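Local coordinates for protein Hcp1 family type VI secretion system effector (Salmonella typhimurium, PDB 5XHH) that probably assembles into the hexameric rings that stack as the inner tube of a type VI secretion system and travel with its effectors, at residues D19-E24 against P93-K98; W30-H35 against Y99-L104. All blocks are in the same frame, centred on the assembly; numbering follows the deposited sequence.

Contact 1 (D19-E24 against P93-K98); sequences DKHKNE and PLEYLK
H21 and E95 reach for each other from opposite directions across a wide backbone gap, the closest CA pair, K20 and P93, being 10.2 Å apart. The compact part is a single polar junction: H21 NE2 donates to E95 OE2 at 2.5 Å, nearly straight at 172°, with the acceptor at the ring edge and close to its plane. The carboxylate is turned 51° from the imidazole, and the N-H reaches OE2 from above the carboxylate plane. E95 centres an inverse gamma turn, and beyond CG its chain runs extended across the gap. At the other ring nitrogen, ND1 donates to E24 OE2 at 2.9 Å, a His-carboxylate hydrogen bond within the type II turn from H21 to E24. F6 of strand 3-9 stacks on the imidazole, while R87 makes a long, weak ion pair with E95 OE2. The loose side belongs to K20: its CB comes no nearer than 4.3 Å to E95 OE2, and the rest of this exposed side chain leads away. With both ring nitrogens placed as donors to carboxylates, H21 is probably doubly protonated, consistent with a partly ionic link between the 19-24 loop and the residues leading into strand 97-102.

Contact 2 (W30-H35 against Y99-L104); sequences WRWNIH and YTFTDL
The two backbones stay well apart, with W32 and Y99 the closest CA pair at 11.0 Å, and only long aromatic side chains, W30 and W32 from one segment and Y99 and F101 from the other, span the interval. W32 directs its indole edge onto the face of Y99: the pyrrole and phenol centroids lie 4.9 Å apart with planes at 88°, NE1 sits over the centre of the Y99 ring, and CZ2 approaches Y99 CE1 to 3.5 Å. CB of W30 and of W32 points toward the 99-104 segment, and with chi1 near +60° (62° in W32) CG lies between the backbone N and the carbonyl carbon. Together the four rings form an aromatic cluster where strand 29-36, an edge strand of the four-stranded sheet within this chain, faces strand 97-102 in the middle of the seven-stranded one, in the beta-barrel fold of the Hcp family. Y99 presents its own edge to the six-membered ring of W30 in an offset edge-to-face pair (planes 68° apart), W30 CH2 lying 3.4 Å from Y99 CE2 and 3.3 Å from Y99 OH. More distantly, the edge of F101 points at the face of W32, with CZ 4.3 Å from W32 NE1. L84 of strand 79-88 touches both W30 and F101, while V132 of strand 131-137 packs against W32 and F101.

Overall arrangement
Contacts 1 and 2 have centres about 18 Å apart and share strand 97-102: residues 93-98 lead into and begin it, and 99-104 carry it to the corner at D103. Their segments alternate along the chain, in the order 19-24, 30-35, 93-98, 99-104, so the consecutive residues 93-104 meet two separate earlier parts of the chain. The centre of contact 1, which is polar, lies about 14 Å from the centre of the chain; that of contact 2, which is aromatic, about 6 Å. They touch where L97 CD2 packs 4.2 Å from W30 CZ2. Strand 97-102 is thus joined at its start to the loop between strands 3-9 and 25-26, and farther along to the other sheet.

Contact 1 (D19-E24 against P93-K98)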
ATOM      1  N   ASP A  19       1.016  19.477  -1.943  1.00 45.08           N
ATOM      2  CA  ASP A  19       2.343  19.977  -2.281  1.00 45.73           C
ATOM      3  C   ASP A  19       3.412  18.920  -2.060  1.00 42.06           C
ATOM      4  O   ASP A  19       4.297  18.749  -2.901  1.00 45.31           O
ATOM      5  CB  ASP A  19       2.661  21.230  -1.468  1.00 52.17           C
ATOM      6  CG  ASP A  19       2.224  22.497  -2.165  1.00 56.65           C
ATOM      7  OD1 ASP A  19       2.445  22.585  -3.393  1.00 53.77           O
ATOM      8  OD2 ASP A  19       1.659  23.390  -1.492  1.00 56.41           O
ATOM      9  N   LYS A  20       3.351  18.204  -0.938  1.00 39.79           N
ATOM     10  CA  LYS A  20       4.384  17.219  -0.641  1.00 41.12           C
ATOM     11  C   LYS A  20       4.160  15.890  -1.350  1.00 39.22           C
ATOM     12  O   LYS A  20       5.089  15.084  -1.425  1.00 41.77           O
ATOM     13  CB  LYS A  20       4.473  16.967   0.872  1.00 41.07           C
ATOM     14  CG  LYS A  20       4.712  18.202   1.727  1.00 45.37           C
ATOM     15  CD  LYS A  20       5.957  18.962   1.302  1.00 50.73           C
ATOM     16  CE  LYS A  20       7.232  18.196   1.625  1.00 51.20           C
ATOM     17  NZ  LYS A  20       8.436  18.977   1.238  1.00 53.10           N
ATOM     18  N   HIS A  21       2.961  15.632  -1.857  1.00 36.94           N
ATOM     19  CA  HIS A  21       2.613  14.327  -2.404  1.00 34.32           C
ATOM     20  C   HIS A  21       1.930  14.472  -3.740  1.00 36.22           C
ATOM     21  O   HIS A  21       0.994  13.733  -4.071  1.00 34.80           O
ATOM     22  CB  HIS A  21       1.738  13.547  -1.426  1.00 31.30           C
ATOM     23  CG  HIS A  21       2.416  13.303  -0.123  1.00 31.47           C
ATOM     24  ND1 HIS A  21       3.177  12.182   0.114  1.00 31.50           N
ATOM     25  CD2 HIS A  21       2.524  14.077   0.983  1.00 34.51           C
ATOM     26  CE1 HIS A  21       3.699  12.258   1.326  1.00 32.35           C
ATOM     27  NE2 HIS A  21       3.312  13.395   1.876  1.00 31.18           N
ATOM     28  N   LYS A  22       2.394  15.422  -4.541  1.00 33.88           N
ATOM     29  CA  LYS A  22       1.728  15.671  -5.804  1.00 31.93           C
ATOM     30  C   LYS A  22       1.808  14.436  -6.687  1.00 31.22           C
ATOM     31  O   LYS A  22       2.845  13.766  -6.758  1.00 31.88           O
ATOM     32  CB  LYS A  22       2.341  16.885  -6.503  1.00 37.30           C
ATOM     33  CG  LYS A  22       1.426  17.459  -7.574  1.00 46.11           C
ATOM     34  CD  LYS A  22       1.379  18.969  -7.508  1.00 51.79           C
ATOM     35  CE  LYS A  22       2.771  19.543  -7.705  1.00 59.93           C
ATOM     36  NZ  LYS A  22       3.249  19.294  -9.092  1.00 60.17           N
ATOM     37  N   ASN A  23       0.686  14.122  -7.336  1.00 29.69           N
ATOM     38  CA  ASN A  23       0.544  12.981  -8.242  1.00 31.06           C
ATOM     39  C   ASN A  23       0.754  11.632  -7.549  1.00 29.45           C
ATOM     40  O   ASN A  23       1.074  10.634  -8.198  1.00 26.57           O
ATOM     41  CB  ASN A  23       1.477  13.130  -9.439  1.00 33.95           C
ATOM     42  CG  ASN A  23       1.234  14.427 -10.165  1.00 36.78           C
ATOM     43  OD1 ASN A  23       0.149  14.651 -10.700  1.00 45.61           O
ATOM     44  ND2 ASN A  23       2.212  15.310 -10.138  1.00 42.40           N
ATOM     45  N   GLU A  24       0.561  11.582  -6.243  1.00 28.24           N
ATOM     46  CA  GLU A  24       0.429  10.313  -5.547  1.00 30.19           C
ATOM     47  C   GLU A  24      -1.046   9.974  -5.411  1.00 28.03           C
ATOM     48  O   GLU A  24      -1.920  10.790  -5.712  1.00 29.62           O
ATOM     49  CB  GLU A  24       1.119  10.375  -4.187  1.00 27.25           C
ATOM     50  CG  GLU A  24       2.584  10.707  -4.333  1.00 28.39           C
ATOM     51  CD  GLU A  24       3.330  10.753  -3.010  1.00 30.91           C
ATOM     52  OE1 GLU A  24       4.468  11.263  -3.005  1.00 32.54           O
ATOM     53  OE2 GLU A  24       2.789  10.294  -1.986  1.00 26.85           O
ATOM     54  N   PRO A  93       1.078  18.943  10.089  1.00 59.34           N
ATOM     55  CA  PRO A  93       1.146  18.005   8.964  1.00 57.14           C
ATOM     56  C   PRO A  93       2.154  16.868   9.111  1.00 54.85           C
ATOM     57  O   PRO A  93       2.294  16.096   8.162  1.00 51.78           O
ATOM     58  CB  PRO A  93       1.559  18.929   7.802  1.00 59.46           C
ATOM     59  CG  PRO A  93       1.947  20.284   8.441  1.00 62.08           C
ATOM     60  CD  PRO A  93       2.012  20.062   9.915  1.00 63.42           C
ATOM     61  N   LEU A  94       2.843  16.734  10.249  1.00 55.09           N
ATOM     62  CA  LEU A  94       3.918  15.750  10.341  1.00 51.56           C
ATOM     63  C   LEU A  94       3.401  14.352  10.023  1.00 49.34           C
ATOM     64  O   LEU A  94       2.487  13.835  10.678  1.00 43.11           O
ATOM     65  CB  LEU A  94       4.576  15.758  11.718  1.00 47.47           C
ATOM     66  CG  LEU A  94       5.492  14.541  11.940  1.00 48.94           C
ATOM     67  CD1 LEU A  94       6.652  14.520  10.969  1.00 47.43           C
ATOM     68  CD2 LEU A  94       6.019  14.499  13.340  1.00 50.46           C
ATOM     69  N   GLU A  95       4.003  13.752   9.008  1.00 45.25           N
ATOM     70  CA  GLU A  95       3.704  12.391   8.592  1.00 43.39           C
ATOM     71  C   GLU A  95       4.307  11.463   9.631  1.00 41.95           C
ATOM     72  O   GLU A  95       5.465  11.049   9.547  1.00 42.35           O
ATOM     73  CB  GLU A  95       4.243  12.155   7.193  1.00 41.52           C
ATOM     74  CG  GLU A  95       3.677  13.195   6.223  1.00 41.06           C
ATOM     75  CD  GLU A  95       4.465  13.319   4.937  1.00 46.00           C
ATOM     76  OE1 GLU A  95       5.422  12.540   4.725  1.00 47.48           O
ATOM     77  OE2 GLU A  95       4.122  14.205   4.135  1.00 44.33           O
ATOM     78  N   TYR A  96       3.511  11.163  10.648  1.00 36.47           N
ATOM     79  CA  TYR A  96       4.017  10.331  11.717  1.00 36.35           C
ATOM     80  C   TYR A  96       4.212   8.886  11.276  1.00 36.26           C
ATOM     81  O   TYR A  96       4.961   8.167  11.948  1.00 32.84           O
ATOM     82  CB  TYR A  96       3.093  10.404  12.951  1.00 37.18           C
ATOM     83  CG  TYR A  96       1.706   9.853  12.720  1.00 31.48           C
ATOM     84  CD1 TYR A  96       0.734  10.629  12.109  1.00 35.43           C
ATOM     85  CD2 TYR A  96       1.366   8.562  13.115  1.00 33.46           C
ATOM     86  CE1 TYR A  96      -0.539  10.137  11.883  1.00 37.04           C
ATOM     87  CE2 TYR A  96       0.087   8.053  12.899  1.00 34.33           C
ATOM     88  CZ  TYR A  96      -0.859   8.853  12.276  1.00 34.63           C
ATOM     89  OH  TYR A  96      -2.129   8.382  12.036  1.00 32.98           O
ATOM     90  N   LEU A  97       3.576   8.425  10.178  1.00 29.33           N
ATOM     91  CA  LEU A  97       3.666   6.995   9.871  1.00 27.96           C
ATOM     92  C   LEU A  97       4.027   6.749   8.410  1.00 27.92           C
ATOM     93  O   LEU A  97       3.405   7.325   7.510  1.00 30.26           O
ATOM     94  CB  LEU A  97       2.345   6.285  10.224  1.00 28.32           C
ATOM     95  CG  LEU A  97       2.205   4.777   9.961  1.00 29.11           C
ATOM     96  CD1 LEU A  97       3.215   3.923  10.776  1.00 27.96           C
ATOM     97  CD2 LEU A  97       0.751   4.320  10.216  1.00 24.23           C
ATOM     98  N   LYS A  98       4.988   5.848   8.170  1.00 23.64           N
ATOM     99  CA  LYS A  98       5.415   5.543   6.802  1.00 25.84           C
ATOM    100  C   LYS A  98       5.737   4.059   6.633  1.00 24.74           C
ATOM    101  O   LYS A  98       6.449   3.477   7.448  1.00 24.48           O
ATOM    102  CB  LYS A  98       6.631   6.398   6.422  1.00 24.64           C
ATOM    103  CG  LYS A  98       7.240   6.102   5.063  1.00 27.64           C
ATOM    104  CD  LYS A  98       8.176   7.268   4.626  1.00 32.86           C
ATOM    105  CE  LYS A  98       9.222   6.811   3.626  1.00 41.81           C
ATOM    106  NZ  LYS A  98      10.018   7.913   2.944  1.00 42.28           N
TER

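Contact 2 (W30-H35 against Y99-L104)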
ATOM      1  N   TRP A  30      -6.734   1.387   4.310  1.00 23.96           N
ATOM      2  CA  TRP A  30      -5.696   0.415   3.973  1.00 23.18           C
ATOM      3  C   TRP A  30      -5.549  -0.552   5.134  1.00 21.59           C
ATOM      4  O   TRP A  30      -5.865  -0.217   6.272  1.00 24.55           O
ATOM      5  CB  TRP A  30      -4.354   1.100   3.677  1.00 16.64           C
ATOM      6  CG  TRP A  30      -3.844   1.869   4.854  1.00 20.16           C
ATOM      7  CD1 TRP A  30      -4.028   3.194   5.113  1.00 19.01           C
ATOM      8  CD2 TRP A  30      -3.080   1.345   5.949  1.00 20.65           C
ATOM      9  NE1 TRP A  30      -3.432   3.531   6.297  1.00 20.53           N
ATOM     10  CE2 TRP A  30      -2.851   2.410   6.841  1.00 22.17           C
ATOM     11  CE3 TRP A  30      -2.580   0.074   6.267  1.00 21.37           C
ATOM     12  CZ2 TRP A  30      -2.118   2.252   8.032  1.00 23.51           C
ATOM     13  CZ3 TRP A  30      -1.856  -0.088   7.466  1.00 21.91           C
ATOM     14  CH2 TRP A  30      -1.631   0.998   8.321  1.00 22.12           C
ATOM     15  N   ARG A  31      -5.043  -1.746   4.839  1.00 23.96           N
ATOM     16  CA  ARG A  31      -4.734  -2.715   5.883  1.00 25.09           C
ATOM     17  C   ARG A  31      -3.799  -3.785   5.330  1.00 24.06           C
ATOM     18  O   ARG A  31      -3.758  -4.048   4.126  1.00 24.64           O
ATOM     19  CB  ARG A  31      -6.006  -3.357   6.465  1.00 24.19           C
ATOM     20  CG  ARG A  31      -6.715  -4.366   5.570  1.00 24.24           C
ATOM     21  CD  ARG A  31      -7.570  -3.664   4.520  1.00 30.79           C
ATOM     22  NE  ARG A  31      -8.466  -2.662   5.094  1.00 29.25           N
ATOM     23  CZ  ARG A  31      -9.052  -1.695   4.392  1.00 27.10           C
ATOM     24  NH1 ARG A  31      -9.845  -0.820   4.992  1.00 28.75           N
ATOM     25  NH2 ARG A  31      -8.834  -1.594   3.089  1.00 29.07           N
ATOM     26  N   TRP A  32      -3.053  -4.400   6.245  1.00 24.18           N
ATOM     27  CA  TRP A  32      -2.201  -5.554   5.978  1.00 25.15           C
ATOM     28  C   TRP A  32      -1.854  -6.158   7.330  1.00 25.66           C
ATOM     29  O   TRP A  32      -2.068  -5.532   8.368  1.00 26.02           O
ATOM     30  CB  TRP A  32      -0.940  -5.176   5.185  1.00 22.02           C
ATOM     31  CG  TRP A  32       0.016  -4.203   5.882  1.00 24.44           C
ATOM     32  CD1 TRP A  32      -0.087  -2.849   5.928  1.00 20.97           C
ATOM     33  CD2 TRP A  32       1.228  -4.535   6.593  1.00 24.90           C
ATOM     34  NE1 TRP A  32       0.974  -2.311   6.631  1.00 23.28           N
ATOM     35  CE2 TRP A  32       1.793  -3.324   7.049  1.00 23.56           C
ATOM     36  CE3 TRP A  32       1.874  -5.733   6.896  1.00 22.95           C
ATOM     37  CZ2 TRP A  32       2.979  -3.281   7.786  1.00 24.34           C
ATOM     38  CZ3 TRP A  32       3.062  -5.692   7.617  1.00 23.02           C
ATOM     39  CH2 TRP A  32       3.598  -4.475   8.059  1.00 23.48           C
ATOM     40  N   ASN A  33      -1.348  -7.394   7.320  1.00 25.69           N
ATOM     41  CA  ASN A  33      -0.889  -7.966   8.577  1.00 25.29           C
ATOM     42  C   ASN A  33       0.238  -8.962   8.346  1.00 26.72           C
ATOM     43  O   ASN A  33       0.422  -9.502   7.253  1.00 27.73           O
ATOM     44  CB  ASN A  33      -2.034  -8.615   9.395  1.00 22.97           C
ATOM     45  CG  ASN A  33      -2.550  -9.918   8.807  1.00 29.43           C
ATOM     46  OD1 ASN A  33      -1.896 -10.964   8.887  1.00 30.19           O
ATOM     47  ND2 ASN A  33      -3.764  -9.872   8.264  1.00 28.85           N
ATOM     48  N   ILE A  34       1.017  -9.152   9.405  1.00 27.11           N
ATOM     49  CA  ILE A  34       2.015 -10.203   9.497  1.00 27.90           C
ATOM     50  C   ILE A  34       1.480 -11.211  10.504  1.00 31.87           C
ATOM     51  O   ILE A  34       0.741 -10.848  11.426  1.00 28.75           O
ATOM     52  CB  ILE A  34       3.399  -9.633   9.899  1.00 29.80           C
ATOM     53  CG1 ILE A  34       4.472 -10.720   9.895  1.00 32.21           C
ATOM     54  CG2 ILE A  34       3.357  -8.936  11.278  1.00 26.04           C
ATOM     55  CD1 ILE A  34       5.859 -10.208  10.289  1.00 31.63           C
ATOM     56  N   HIS A  35       1.802 -12.487  10.298  1.00 32.37           N
ATOM     57  CA  HIS A  35       1.211 -13.522  11.133  1.00 32.64           C
ATOM     58  C   HIS A  35       1.996 -14.822  11.006  1.00 38.62           C
ATOM     59  O   HIS A  35       2.769 -15.025  10.061  1.00 39.65           O
ATOM     60  CB  HIS A  35      -0.242 -13.773  10.751  1.00 32.72           C
ATOM     61  CG  HIS A  35      -0.399 -14.281   9.354  1.00 40.08           C
ATOM     62  ND1 HIS A  35      -0.333 -15.621   9.040  1.00 44.65           N
ATOM     63  CD2 HIS A  35      -0.584 -13.628   8.182  1.00 37.82           C
ATOM     64  CE1 HIS A  35      -0.491 -15.773   7.736  1.00 44.99           C
ATOM     65  NE2 HIS A  35      -0.641 -14.580   7.193  1.00 40.67           N
ATOM     66  N   TYR A  99       5.200   3.444   5.583  1.00 20.21           N
ATOM     67  CA  TYR A  99       5.596   2.103   5.170  1.00 22.46           C
ATOM     68  C   TYR A  99       6.234   2.190   3.792  1.00 24.05           C
ATOM     69  O   TYR A  99       5.650   2.768   2.866  1.00 26.38           O
ATOM     70  CB  TYR A  99       4.412   1.128   5.104  1.00 22.84           C
ATOM     71  CG  TYR A  99       3.601   0.997   6.369  1.00 24.97           C
ATOM     72  CD1 TYR A  99       4.033   0.203   7.420  1.00 24.05           C
ATOM     73  CD2 TYR A  99       2.384   1.641   6.495  1.00 25.78           C
ATOM     74  CE1 TYR A  99       3.272   0.075   8.590  1.00 23.89           C
ATOM     75  CE2 TYR A  99       1.628   1.530   7.645  1.00 25.02           C
ATOM     76  CZ  TYR A  99       2.079   0.743   8.686  1.00 24.41           C
ATOM     77  OH  TYR A  99       1.314   0.637   9.806  1.00 27.36           O
ATOM     78  N   THR A 100       7.402   1.592   3.646  1.00 25.46           N
ATOM     79  CA  THR A 100       8.096   1.498   2.363  1.00 26.06           C
ATOM     80  C   THR A 100       8.100   0.029   1.968  1.00 24.36           C
ATOM     81  O   THR A 100       8.717  -0.798   2.646  1.00 29.10           O
ATOM     82  CB  THR A 100       9.516   2.062   2.462  1.00 22.64           C
ATOM     83  OG1 THR A 100       9.440   3.446   2.820  1.00 25.63           O
ATOM     84  CG2 THR A 100      10.225   1.943   1.144  1.00 26.17           C
ATOM     85  N   PHE A 101       7.377  -0.296   0.907  1.00 24.63           N
ATOM     86  CA  PHE A 101       7.280  -1.651   0.388  1.00 24.94           C
ATOM     87  C   PHE A 101       8.166  -1.757  -0.846  1.00 25.26           C
ATOM     88  O   PHE A 101       8.338  -0.782  -1.585  1.00 26.76           O
ATOM     89  CB  PHE A 101       5.843  -2.019  -0.009  1.00 25.23           C
ATOM     90  CG  PHE A 101       4.800  -1.735   1.041  1.00 24.56           C
ATOM     91  CD1 PHE A 101       4.161  -0.507   1.094  1.00 24.63           C
ATOM     92  CD2 PHE A 101       4.411  -2.720   1.933  1.00 23.42           C
ATOM     93  CE1 PHE A 101       3.167  -0.256   2.051  1.00 22.24           C
ATOM     94  CE2 PHE A 101       3.436  -2.482   2.881  1.00 23.20           C
ATOM     95  CZ  PHE A 101       2.813  -1.254   2.945  1.00 24.40           C
ATOM     96  N   THR A 102       8.720  -2.948  -1.076  1.00 27.46           N
ATOM     97  CA  THR A 102       9.462  -3.165  -2.310  1.00 28.03           C
ATOM     98  C   THR A 102       9.009  -4.444  -2.993  1.00 25.77           C
ATOM     99  O   THR A 102       8.480  -5.355  -2.354  1.00 27.26           O
ATOM    100  CB  THR A 102      10.982  -3.258  -2.089  1.00 26.17           C
ATOM    101  OG1 THR A 102      11.287  -4.483  -1.420  1.00 28.35           O
ATOM    102  CG2 THR A 102      11.502  -2.077  -1.301  1.00 26.42           C
ATOM    103  N   ASP A 103       9.262  -4.502  -4.303  1.00 24.57           N
ATOM    104  CA  ASP A 103       9.036  -5.696  -5.115  1.00 26.56           C
ATOM    105  C   ASP A 103       7.568  -6.123  -5.033  1.00 28.81           C
ATOM    106  O   ASP A 103       7.201  -7.145  -4.452  1.00 31.90           O
ATOM    107  CB  ASP A 103       9.981  -6.823  -4.680  1.00 31.54           C
ATOM    108  CG  ASP A 103       9.759  -8.110  -5.444  1.00 35.02           C
ATOM    109  OD1 ASP A 103       9.633  -8.055  -6.684  1.00 40.43           O
ATOM    110  OD2 ASP A 103       9.701  -9.174  -4.792  1.00 42.12           O
ATOM    111  N   LEU A 104       6.732  -5.296  -5.635  1.00 25.67           N
ATOM    112  CA  LEU A 104       5.293  -5.457  -5.554  1.00 26.07           C
ATOM    113  C   LEU A 104       4.722  -5.918  -6.888  1.00 30.80           C
ATOM    114  O   LEU A 104       5.283  -5.644  -7.955  1.00 29.53           O
ATOM    115  CB  LEU A 104       4.613  -4.147  -5.133  1.00 25.66           C
ATOM    116  CG  LEU A 104       5.052  -3.542  -3.795  1.00 28.34           C
ATOM    117  CD1 LEU A 104       6.211  -2.516  -3.964  1.00 22.28           C
ATOM    118  CD2 LEU A 104       3.859  -2.930  -3.040  1.00 24.36           C
TER